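PDB 4QRO: gamma-resorcylate decarboxylase from Polaromonas, which probably catalyses the non-oxidative decarboxylation of gamma-resorcylate (2,6-dihydroxybenzoate) to resorcinol, with a manganese ion in its active site. Local coordinates for residues 9-20 and 32-43. Residues are numbered along the deposited sequence; the frame is centred on the assembly and turned at random.
Sequences EHFATEETLMDS and LRSRLLDIQDRR. With MN (manganese (II) ion), chain K.
F11 and L36 bring the two backbones together, their CA atoms 4.5 Å apart, where the end of strand 4-11 meets the last turn of helix 29-37. A12 N donates to L36 O at 3.1 Å, coming from above the carbonyl plane, and F11 CA adds a C-H...O contact to that same oxygen. A water donates hydrogen bonds to both A12 O and L37 O, bridging the two segments a little further along. The polar side-chain link is R43, whose extended chain bends at chi3 (-57°) and sets the guanidinium end-on to the strand: NH1 and NH2 both donate to H10 O, each at 2.9 Å, with the oxygen lying in the guanidinium plane. From its other edge NE and NH2 hold D38 O, at 2.8 Å for NE, tying the loop after the helix to the strand. Cutting R43 back to an alanine removes the guanidinium, and the carbonyls of H10 and D38 would probably lose these donors, leaving that loop less firmly tied. I39 CG1 sits on one guanidinium face, offset toward its rim, and CD1 lies 3.9 Å from F11 CG. L36 reaches into the turn after the strand: CB meets A12 CB, and CD1 lies 3.6 Å from S20 CB and also near L17 CD1. L17, with CG anti to its own nitrogen (chi1 -179°), also sends CD2 to the aliphatic part of R33. H10 turns its imidazole away from the helix; NE2 binds manganese at 2.2 Å, alongside E8, H164 and D287, and the residue touches the inhibitor 2-nitroresorcinol. E8 and H10 lie near the C-terminal end of the first strand, as in the (β/α)8-barrel amidohydrolases, whose active site sits at the C-terminal strand ends.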
loop_
_atom_site.group_PDB
_atom_site.type_symbol
_atom_site.label_atom_id
_atom_site.label_comp_id
_atom_site.label_asym_id
_atom_site.label_seq_id
_atom_site.Cartn_x
_atom_site.Cartn_y
_atom_site.Cartn_z
ATOM N N GLU A 9 -5.833 2.770 21.089
ATOM C CA GLU A 9 -5.339 3.501 22.227
ATOM C C GLU A 9 -4.646 2.444 23.107
ATOM O O GLU A 9 -5.283 1.541 23.682
ATOM C CB GLU A 9 -6.494 4.212 22.980
ATOM C CG GLU A 9 -7.640 4.804 22.117
ATOM C CD GLU A 9 -7.197 5.832 21.072
ATOM O OE1 GLU A 9 -7.605 5.714 19.872
ATOM O OE2 GLU A 9 -6.449 6.772 21.429
ATOM N N HIS A 10 -3.331 2.528 23.146
ATOM C CA HIS A 10 -2.524 1.439 23.616
ATOM C C HIS A 10 -1.979 1.663 25.016
ATOM O O HIS A 10 -1.757 2.792 25.438
ATOM C CB HIS A 10 -1.335 1.224 22.682
ATOM C CG HIS A 10 -1.702 0.957 21.257
ATOM N ND1 HIS A 10 -2.320 -0.208 20.852
ATOM C CD2 HIS A 10 -1.457 1.670 20.131
ATOM C CE1 HIS A 10 -2.482 -0.181 19.539
ATOM N NE2 HIS A 10 -1.953 0.940 19.077
ATOM N N PHE A 11 -1.697 0.552 25.691
ATOM C CA PHE A 11 -0.990 0.561 26.972
ATOM C C PHE A 11 -0.064 -0.653 26.984
ATOM O O PHE A 11 -0.141 -1.545 26.099
ATOM C CB PHE A 11 -1.987 0.456 28.143
ATOM C CG PHE A 11 -2.619 -0.908 28.263
ATOM C CD1 PHE A 11 -2.018 -1.911 29.020
ATOM C CD2 PHE A 11 -3.756 -1.222 27.540
ATOM C CE1 PHE A 11 -2.554 -3.177 29.086
ATOM C CE2 PHE A 11 -4.320 -2.482 27.615
ATOM C CZ PHE A 11 -3.701 -3.474 28.375
ATOM N N ALA A 12 0.807 -0.707 27.984
ATOM C CA ALA A 12 1.687 -1.869 28.167
ATOM C C ALA A 12 1.693 -2.311 29.624
ATOM O O ALA A 12 1.416 -1.509 30.523
ATOM C CB ALA A 12 3.096 -1.540 27.734
ATOM N N THR A 13 1.971 -3.595 29.832
ATOM C CA THR A 13 2.390 -4.086 31.146
ATOM C C THR A 13 3.923 -4.105 31.176
ATOM O O THR A 13 4.571 -3.974 30.124
ATOM C CB THR A 13 1.814 -5.485 31.444
ATOM O OG1 THR A 13 2.273 -6.417 30.457
ATOM C CG2 THR A 13 0.296 -5.444 31.418
ATOM N N GLU A 14 4.521 -4.226 32.365
ATOM C CA GLU A 14 5.995 -4.342 32.446
ATOM C C GLU A 14 6.470 -5.528 31.599
ATOM O O GLU A 14 7.489 -5.473 30.932
ATOM C CB GLU A 14 6.478 -4.464 33.903
ATOM C CG GLU A 14 6.549 -3.124 34.655
ATOM C CD GLU A 14 7.612 -2.154 34.110
ATOM O OE1 GLU A 14 8.489 -2.579 33.324
ATOM O OE2 GLU A 14 7.583 -0.951 34.475
ATOM N N GLU A 15 5.668 -6.585 31.605
ATOM C CA GLU A 15 5.921 -7.780 30.815
ATOM C C GLU A 15 6.033 -7.501 29.310
ATOM O O GLU A 15 6.857 -8.115 28.648
ATOM C CB GLU A 15 4.808 -8.779 31.090
ATOM C CG GLU A 15 5.054 -10.151 30.491
ATOM C CD GLU A 15 4.014 -11.168 30.920
ATOM O OE1 GLU A 15 4.234 -12.359 30.634
ATOM O OE2 GLU A 15 2.981 -10.790 31.529
ATOM N N THR A 16 5.217 -6.582 28.771
ATOM C CA THR A 16 5.187 -6.355 27.308
ATOM C C THR A 16 5.833 -5.052 26.895
ATOM O O THR A 16 5.960 -4.769 25.704
ATOM C CB THR A 16 3.740 -6.316 26.758
ATOM O OG1 THR A 16 3.050 -5.173 27.297
ATOM C CG2 THR A 16 2.999 -7.591 27.097
ATOM N N LEU A 17 6.244 -4.256 27.875
ATOM C CA LEU A 17 6.741 -2.904 27.628
ATOM C C LEU A 17 7.856 -2.804 26.606
ATOM O O LEU A 17 7.838 -1.935 25.709
ATOM C CB LEU A 17 7.205 -2.302 28.951
ATOM C CG LEU A 17 7.743 -0.878 28.941
ATOM C CD1 LEU A 17 6.667 0.116 28.516
ATOM C CD2 LEU A 17 8.324 -0.524 30.321
ATOM N N MET A 18 8.838 -3.688 26.730
ATOM C CA MET A 18 10.037 -3.586 25.899
ATOM C C MET A 18 9.748 -3.869 24.420
ATOM O O MET A 18 10.553 -3.520 23.554
ATOM C CB MET A 18 11.177 -4.465 26.468
ATOM C CG MET A 18 11.621 -4.025 27.868
ATOM S SD MET A 18 11.773 -2.218 28.072
ATOM C CE MET A 18 13.228 -1.992 27.028
ATOM N N ASP A 19 8.584 -4.437 24.108
ATOM C CA ASP A 19 8.201 -4.590 22.698
ATOM C C ASP A 19 8.103 -3.265 21.939
ATOM O O ASP A 19 8.310 -3.237 20.725
ATOM C CB ASP A 19 6.886 -5.333 22.598
ATOM C CG ASP A 19 7.058 -6.814 22.727
ATOM O OD1 ASP A 19 8.150 -7.267 23.124
ATOM O OD2 ASP A 19 6.090 -7.525 22.419
ATOM N N SER A 20 7.806 -2.179 22.655
ATOM C CA SER A 20 7.649 -0.851 22.044
ATOM C C SER A 20 8.944 -0.032 21.958
ATOM O O SER A 20 8.967 0.996 21.286
ATOM C CB SER A 20 6.558 -0.040 22.775
ATOM O OG SER A 20 5.305 -0.723 22.746
ATOM N N LEU A 32 7.708 7.892 26.156
ATOM C CA LEU A 32 6.860 6.843 25.620
ATOM C C LEU A 32 6.511 5.794 26.673
ATOM O O LEU A 32 5.364 5.381 26.777
ATOM C CB LEU A 32 7.520 6.145 24.406
ATOM C CG LEU A 32 6.690 5.019 23.785
ATOM C CD1 LEU A 32 5.316 5.541 23.404
ATOM C CD2 LEU A 32 7.387 4.375 22.584
ATOM N N ARG A 33 7.526 5.341 27.401
ATOM C CA ARG A 33 7.376 4.427 28.541
ATOM C C ARG A 33 6.287 4.908 29.511
ATOM O O ARG A 33 5.373 4.144 29.916
ATOM C CB ARG A 33 8.741 4.346 29.260
ATOM C CG ARG A 33 8.814 3.533 30.545
ATOM C CD ARG A 33 10.269 3.270 30.939
ATOM N NE ARG A 33 11.016 4.497 31.218
ATOM C CZ ARG A 33 12.326 4.552 31.441
ATOM N NH1 ARG A 33 13.079 3.452 31.398
ATOM N NH2 ARG A 33 12.891 5.719 31.694
ATOM N N SER A 34 6.421 6.165 29.918
ATOM C CA SER A 34 5.504 6.793 30.887
ATOM C C SER A 34 4.081 6.842 30.346
ATOM O O SER A 34 3.130 6.586 31.090
ATOM C CB SER A 34 5.969 8.205 31.243
ATOM O OG SER A 34 5.898 9.050 30.125
ATOM N N ARG A 35 3.926 7.131 29.041
ATOM C CA ARG A 35 2.586 7.120 28.417
ATOM C C ARG A 35 2.021 5.722 28.359
ATOM O O ARG A 35 0.816 5.529 28.625
ATOM C CB ARG A 35 2.622 7.660 26.993
ATOM C CG ARG A 35 3.030 9.105 26.852
ATOM C CD ARG A 35 3.140 9.495 25.364
ATOM N NE ARG A 35 3.386 10.899 25.148
ATOM C CZ ARG A 35 3.336 11.516 23.973
ATOM N NH1 ARG A 35 3.066 10.855 22.849
ATOM N NH2 ARG A 35 3.533 12.817 23.936
ATOM N N LEU A 36 2.868 4.742 28.018
ATOM C CA LEU A 36 2.416 3.358 27.853
ATOM C C LEU A 36 1.928 2.795 29.180
ATOM O O LEU A 36 0.949 2.085 29.208
ATOM C CB LEU A 36 3.499 2.440 27.253
ATOM C CG LEU A 36 3.642 2.536 25.730
ATOM C CD1 LEU A 36 4.966 1.953 25.247
ATOM C CD2 LEU A 36 2.449 1.868 25.014
ATOM N N LEU A 37 2.602 3.164 30.279
ATOM C CA LEU A 37 2.311 2.592 31.575
ATOM C C LEU A 37 1.169 3.298 32.275
ATOM O O LEU A 37 0.606 2.759 33.214
ATOM C CB LEU A 37 3.559 2.594 32.470
ATOM C CG LEU A 37 4.670 1.640 32.063
ATOM C CD1 LEU A 37 5.911 1.881 32.943
ATOM C CD2 LEU A 37 4.214 0.191 32.112
ATOM N N ASP A 38 0.807 4.492 31.820
ATOM C CA ASP A 38 -0.215 5.273 32.505
ATOM C C ASP A 38 -1.569 5.074 31.856
ATOM O O ASP A 38 -1.736 5.340 30.686
ATOM C CB ASP A 38 0.136 6.762 32.544
ATOM C CG ASP A 38 -1.081 7.617 32.817
ATOM O OD1 ASP A 38 -1.670 7.509 33.913
ATOM O OD2 ASP A 38 -1.494 8.331 31.899
ATOM N N ILE A 39 -2.526 4.565 32.620
ATOM C CA ILE A 39 -3.906 4.487 32.174
ATOM C C ILE A 39 -4.786 5.466 32.928
ATOM O O ILE A 39 -5.578 6.150 32.322
ATOM C CB ILE A 39 -4.447 3.063 32.326
ATOM C CG1 ILE A 39 -3.742 2.131 31.333
ATOM C CG2 ILE A 39 -5.960 3.042 32.125
ATOM C CD1 ILE A 39 -4.030 0.674 31.592
ATOM N N GLN A 40 -4.620 5.556 34.253
ATOM C CA GLN A 40 -5.566 6.284 35.117
ATOM C C GLN A 40 -5.383 7.804 35.223
ATOM O O GLN A 40 -6.342 8.521 35.556
ATOM C CB GLN A 40 -5.539 5.711 36.552
ATOM C CG GLN A 40 -5.808 4.221 36.659
ATOM C CD GLN A 40 -7.199 3.819 36.174
ATOM O OE1 GLN A 40 -8.199 4.506 36.420
ATOM N NE2 GLN A 40 -7.267 2.709 35.480
ATOM N N ASP A 41 -4.192 8.316 34.982
ATOM C CA ASP A 41 -3.884 9.683 35.411
ATOM C C ASP A 41 -3.778 10.646 34.233
ATOM O O ASP A 41 -4.756 11.273 33.853
ATOM C CB ASP A 41 -2.647 9.682 36.331
ATOM C CG ASP A 41 -2.127 11.087 36.659
ATOM O OD1 ASP A 41 -2.855 12.075 36.461
ATOM O OD2 ASP A 41 -0.974 11.210 37.121
ATOM N N ARG A 42 -2.613 10.763 33.639
ATOM C CA ARG A 42 -2.435 11.788 32.609
ATOM C C ARG A 42 -3.284 11.518 31.366
ATOM O O ARG A 42 -3.810 12.454 30.751
ATOM C CB ARG A 42 -0.952 11.933 32.255
ATOM C CG ARG A 42 -0.677 12.910 31.120
ATOM C CD ARG A 42 0.812 13.144 31.006
ATOM N NE ARG A 42 1.148 13.936 29.836
ATOM C CZ ARG A 42 2.063 13.609 28.919
ATOM N NH1 ARG A 42 2.279 14.440 27.904
ATOM N NH2 ARG A 42 2.772 12.475 29.007
ATOM N N ARG A 43 -3.431 10.239 31.028
ATOM C CA ARG A 43 -4.261 9.803 29.920
ATOM C C ARG A 43 -5.677 10.356 30.003
ATOM O O ARG A 43 -6.191 10.888 29.021
ATOM C CB ARG A 43 -4.289 8.268 29.844
ATOM C CG ARG A 43 -5.041 7.704 28.649
ATOM C CD ARG A 43 -5.031 6.176 28.628
ATOM N NE ARG A 43 -3.671 5.613 28.621
ATOM C CZ ARG A 43 -3.185 4.776 27.702
ATOM N NH1 ARG A 43 -3.907 4.362 26.640
ATOM N NH2 ARG A 43 -1.937 4.372 27.824
HETATM MN MN MN K . -1.266 1.354 16.982
HETATM O O HOH W 1 0.382 -0.232 32.751
#